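Local coordinates for protein glucose-6-phosphate 1-dehydrogenase (Kluyveromyces lactis, PDB 7E6I) that catalyses the NADP+-dependent oxidation of glucose 6-phosphate to 6-phosphoglucono-1,5-lactone, probably as the rate-limiting first step of the oxidative pentose phosphate pathway, at residues Tyr91-Ile104 against Ile128-Leu140. Sequence-based numbering, arbitrary orientation.
Sequences YDSDEGYLELKKII and IFIDVCSKLKENL
Two helices on one side of the parallel sheet in the nucleotide-binding domain meet where Tyr97 of 91-104 enters a hole formed by Val132, Lys135, Leu136 and Asn139 of 128-140. The local axes approach to 9.7 Å and cross at -52°. The Tyr97 ring lies beneath Lys135, whose CB stands 3.3 Å from the ring centroid and 12° off its normal, a CH-pi contact over the face. With Tyr97 CG anti to its own carbonyl carbon (chi1 -61°), the phenol reaches past Val132 and its OH donates to Tyr91 O at 3.0 Å, pinning the turn ahead of the helix. Replacing Tyr97 with alanine would probably leave the hole unfilled, Lys135 CB without its aromatic partner and Tyr91 O without this bond.

Beyond the ring, the Lys135 chain bends at chi2 and chi4, and NZ bridges Asp94 OD1 (2.8 Å) and Glu138 OE2 (3.0 Å); the shared ammonium probably offsets repulsion between the two carboxylates. Asn139 ND2 reaches Asp94 OD1 at 3.2 Å from the opposite face of the carboxylate plane to NZ, and also donates to Lys135 O, which holds the amide in place. Apolar contacts continue the interface at both ends: Tyr91 CD2 meets Ile128 CG2 at 3.7 Å, and Leu100 CD2 meets Leu140 CD1 at 3.5 Å. Tyr91, Leu100 and Val132 also touch Phe14 on strand 10-14, while Leu136 rests on Phe120 of strand 117-122. Consecutive beta-alpha-beta crossover helices side by side on one face of a parallel sheet, joined here by the Tyr97 knob, are characteristic of the Rossmann fold.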
# COMPACT_ATOMS: atom_id res chain seq x y z
N TYR A 91 25.41 11.22 -2.22
CA TYR A 91 25.11 9.84 -1.87
C TYR A 91 26.22 8.90 -2.31
O TYR A 91 26.32 7.77 -1.80
CB TYR A 91 23.78 9.39 -2.49
CG TYR A 91 22.61 10.32 -2.24
CD1 TYR A 91 22.16 10.58 -0.95
CD2 TYR A 91 21.95 10.93 -3.30
CE1 TYR A 91 21.09 11.44 -0.72
CE2 TYR A 91 20.88 11.78 -3.09
CZ TYR A 91 20.46 12.04 -1.80
OH TYR A 91 19.39 12.89 -1.59
N ASP A 92 27.08 9.37 -3.22
CA ASP A 92 28.05 8.61 -3.98
C ASP A 92 29.39 8.42 -3.27
O ASP A 92 30.22 7.65 -3.76
CB ASP A 92 28.31 9.34 -5.31
CG ASP A 92 28.43 8.41 -6.48
OD1 ASP A 92 27.49 8.36 -7.30
OD2 ASP A 92 29.48 7.73 -6.58
N SER A 93 29.62 9.11 -2.15
CA SER A 93 30.97 9.24 -1.63
C SER A 93 30.95 9.30 -0.11
O SER A 93 30.02 9.83 0.50
CB SER A 93 31.65 10.50 -2.19
OG SER A 93 33.06 10.35 -2.23
N ASP A 94 32.03 8.79 0.49
CA ASP A 94 32.07 8.53 1.92
C ASP A 94 32.16 9.78 2.78
O ASP A 94 31.91 9.70 3.99
CB ASP A 94 33.25 7.62 2.27
CG ASP A 94 33.36 6.41 1.36
OD1 ASP A 94 32.33 5.75 1.08
OD2 ASP A 94 34.49 6.10 0.94
N GLU A 95 32.52 10.94 2.22
CA GLU A 95 32.75 12.11 3.07
C GLU A 95 31.46 12.58 3.72
O GLU A 95 31.47 13.02 4.87
CB GLU A 95 33.39 13.25 2.28
CG GLU A 95 32.64 13.71 1.05
CD GLU A 95 33.11 12.99 -0.19
OE1 GLU A 95 32.60 13.31 -1.30
OE2 GLU A 95 33.99 12.11 -0.05
N GLY A 96 30.34 12.50 3.00
CA GLY A 96 29.07 12.87 3.59
C GLY A 96 28.70 11.98 4.76
O GLY A 96 28.26 12.46 5.80
N TYR A 97 28.91 10.67 4.60
CA TYR A 97 28.52 9.72 5.64
C TYR A 97 29.42 9.84 6.87
O TYR A 97 28.94 9.75 8.00
CB TYR A 97 28.52 8.30 5.08
CG TYR A 97 27.53 8.17 3.94
CD1 TYR A 97 27.85 8.61 2.66
CD2 TYR A 97 26.26 7.66 4.16
CE1 TYR A 97 26.95 8.52 1.62
CE2 TYR A 97 25.34 7.56 3.12
CZ TYR A 97 25.69 7.99 1.85
OH TYR A 97 24.78 7.89 0.82
N LEU A 98 30.71 10.09 6.65
CA LEU A 98 31.60 10.30 7.79
C LEU A 98 31.26 11.60 8.51
O LEU A 98 31.27 11.65 9.74
CB LEU A 98 33.05 10.31 7.32
CG LEU A 98 33.45 8.96 6.73
CD1 LEU A 98 34.74 9.07 5.93
CD2 LEU A 98 33.56 7.91 7.83
N GLU A 99 30.92 12.65 7.76
CA GLU A 99 30.43 13.86 8.41
C GLU A 99 29.14 13.59 9.18
O GLU A 99 28.98 14.06 10.31
CB GLU A 99 30.23 14.97 7.37
CG GLU A 99 31.53 15.57 6.81
CD GLU A 99 31.33 16.31 5.49
OE1 GLU A 99 30.18 16.36 4.98
OE2 GLU A 99 32.33 16.86 4.96
N LEU A 100 28.22 12.82 8.59
CA LEU A 100 27.00 12.45 9.29
C LEU A 100 27.30 11.58 10.51
O LEU A 100 26.74 11.79 11.59
CB LEU A 100 26.03 11.73 8.34
CG LEU A 100 24.63 11.33 8.81
CD1 LEU A 100 23.73 12.53 9.10
CD2 LEU A 100 23.98 10.42 7.78
N LYS A 101 28.21 10.60 10.35
CA LYS A 101 28.63 9.79 11.49
C LYS A 101 29.12 10.64 12.65
O LYS A 101 28.98 10.24 13.81
CB LYS A 101 29.72 8.81 11.03
CG LYS A 101 30.40 7.98 12.13
CD LYS A 101 31.20 6.84 11.47
CE LYS A 101 32.44 6.43 12.23
NZ LYS A 101 32.23 6.34 13.71
N LYS A 102 29.66 11.83 12.36
CA LYS A 102 30.17 12.69 13.42
C LYS A 102 29.05 13.47 14.10
O LYS A 102 28.99 13.54 15.33
CB LYS A 102 31.22 13.66 12.87
N ILE A 103 28.16 14.08 13.31
CA ILE A 103 26.98 14.73 13.89
C ILE A 103 26.25 13.78 14.82
O ILE A 103 25.84 14.16 15.93
CB ILE A 103 26.05 15.24 12.77
CG1 ILE A 103 26.86 15.88 11.64
CG2 ILE A 103 25.02 16.22 13.34
CD1 ILE A 103 26.01 16.62 10.63
N ILE A 104 26.10 12.52 14.41
CA ILE A 104 25.27 11.59 15.17
C ILE A 104 25.98 11.15 16.44
O ILE A 104 25.40 11.15 17.53
CB ILE A 104 24.87 10.38 14.30
CG1 ILE A 104 23.82 10.79 13.26
CG2 ILE A 104 24.34 9.23 15.16
CD1 ILE A 104 23.47 9.69 12.28
N ILE A 128 19.20 4.73 -6.28
CA ILE A 128 20.05 5.38 -5.29
C ILE A 128 20.07 4.65 -3.94
O ILE A 128 21.05 4.80 -3.19
CB ILE A 128 19.65 6.87 -5.15
CG1 ILE A 128 19.77 7.54 -6.53
CG2 ILE A 128 20.57 7.64 -4.21
CD1 ILE A 128 18.79 8.65 -6.83
N PHE A 129 19.06 3.80 -3.64
CA PHE A 129 19.10 2.90 -2.47
C PHE A 129 20.43 2.23 -2.31
O PHE A 129 21.03 2.27 -1.24
CB PHE A 129 18.14 1.70 -2.55
CG PHE A 129 16.72 2.02 -2.52
CD1 PHE A 129 16.28 3.29 -2.25
CD2 PHE A 129 15.81 1.01 -2.79
CE1 PHE A 129 14.94 3.55 -2.26
CE2 PHE A 129 14.48 1.27 -2.82
CZ PHE A 129 14.03 2.54 -2.55
N ILE A 130 20.81 1.48 -3.35
CA ILE A 130 21.93 0.56 -3.22
C ILE A 130 23.21 1.32 -2.93
O ILE A 130 24.04 0.88 -2.12
CB ILE A 130 22.05 -0.32 -4.48
CG1 ILE A 130 21.04 -1.45 -4.43
CG2 ILE A 130 23.40 -0.99 -4.53
CD1 ILE A 130 21.11 -2.28 -3.16
N ASP A 131 23.38 2.49 -3.55
CA ASP A 131 24.53 3.30 -3.20
C ASP A 131 24.46 3.71 -1.74
O ASP A 131 25.41 3.47 -0.98
CB ASP A 131 24.63 4.52 -4.12
CG ASP A 131 24.92 4.13 -5.57
OD1 ASP A 131 25.21 2.93 -5.79
OD2 ASP A 131 24.85 4.99 -6.47
N VAL A 132 23.34 4.29 -1.31
CA VAL A 132 23.23 4.76 0.07
C VAL A 132 23.35 3.60 1.05
O VAL A 132 23.99 3.72 2.10
CB VAL A 132 21.93 5.54 0.28
CG1 VAL A 132 21.83 6.02 1.74
CG2 VAL A 132 21.84 6.70 -0.69
N CYS A 133 22.74 2.47 0.73
CA CYS A 133 22.82 1.32 1.63
C CYS A 133 24.26 0.85 1.78
O CYS A 133 24.73 0.62 2.90
CB CYS A 133 21.92 0.19 1.14
SG CYS A 133 20.16 0.49 1.53
N SER A 134 24.98 0.72 0.66
CA SER A 134 26.42 0.47 0.71
C SER A 134 27.12 1.45 1.64
O SER A 134 27.82 1.05 2.58
CB SER A 134 27.04 0.55 -0.68
OG SER A 134 26.49 -0.42 -1.54
N LYS A 135 26.91 2.74 1.41
CA LYS A 135 27.62 3.75 2.19
C LYS A 135 27.29 3.65 3.68
O LYS A 135 28.19 3.69 4.52
CB LYS A 135 27.29 5.14 1.65
CG LYS A 135 27.80 5.39 0.25
CD LYS A 135 29.30 5.50 0.22
CE LYS A 135 29.85 5.10 -1.14
NZ LYS A 135 31.16 4.41 -1.04
N LEU A 136 26.00 3.53 4.02
CA LEU A 136 25.63 3.34 5.42
C LEU A 136 26.31 2.12 6.02
O LEU A 136 26.77 2.15 7.17
CB LEU A 136 24.12 3.21 5.56
CG LEU A 136 23.26 4.44 5.32
CD1 LEU A 136 21.79 4.01 5.28
CD2 LEU A 136 23.51 5.46 6.40
N LYS A 137 26.38 1.03 5.26
CA LYS A 137 27.01 -0.18 5.76
C LYS A 137 28.53 -0.04 5.84
O LYS A 137 29.14 -0.58 6.77
CB LYS A 137 26.61 -1.37 4.88
CG LYS A 137 27.03 -2.72 5.39
CD LYS A 137 26.44 -3.05 6.77
CE LYS A 137 26.70 -4.52 7.12
NZ LYS A 137 26.04 -4.94 8.39
N GLU A 138 29.16 0.66 4.90
CA GLU A 138 30.61 0.85 4.93
C GLU A 138 31.04 1.85 5.99
O GLU A 138 32.13 1.71 6.56
CB GLU A 138 31.14 1.30 3.56
CG GLU A 138 30.73 0.43 2.34
CD GLU A 138 30.75 1.21 0.99
OE1 GLU A 138 31.25 0.66 -0.02
OE2 GLU A 138 30.24 2.35 0.94
N ASN A 139 30.22 2.87 6.27
CA ASN A 139 30.66 4.02 7.06
C ASN A 139 29.88 4.23 8.35
O ASN A 139 30.48 4.68 9.33
CB ASN A 139 30.56 5.30 6.23
CG ASN A 139 31.47 5.28 5.01
OD1 ASN A 139 32.65 5.63 5.09
ND2 ASN A 139 30.93 4.86 3.87
N LEU A 140 28.59 3.92 8.40
CA LEU A 140 27.72 4.34 9.50
C LEU A 140 26.94 3.16 10.07
O LEU A 140 25.73 3.23 10.25
CB LEU A 140 26.77 5.42 9.02
CG LEU A 140 26.39 6.59 9.92
CD1 LEU A 140 25.56 7.58 9.11
CD2 LEU A 140 25.65 6.16 11.18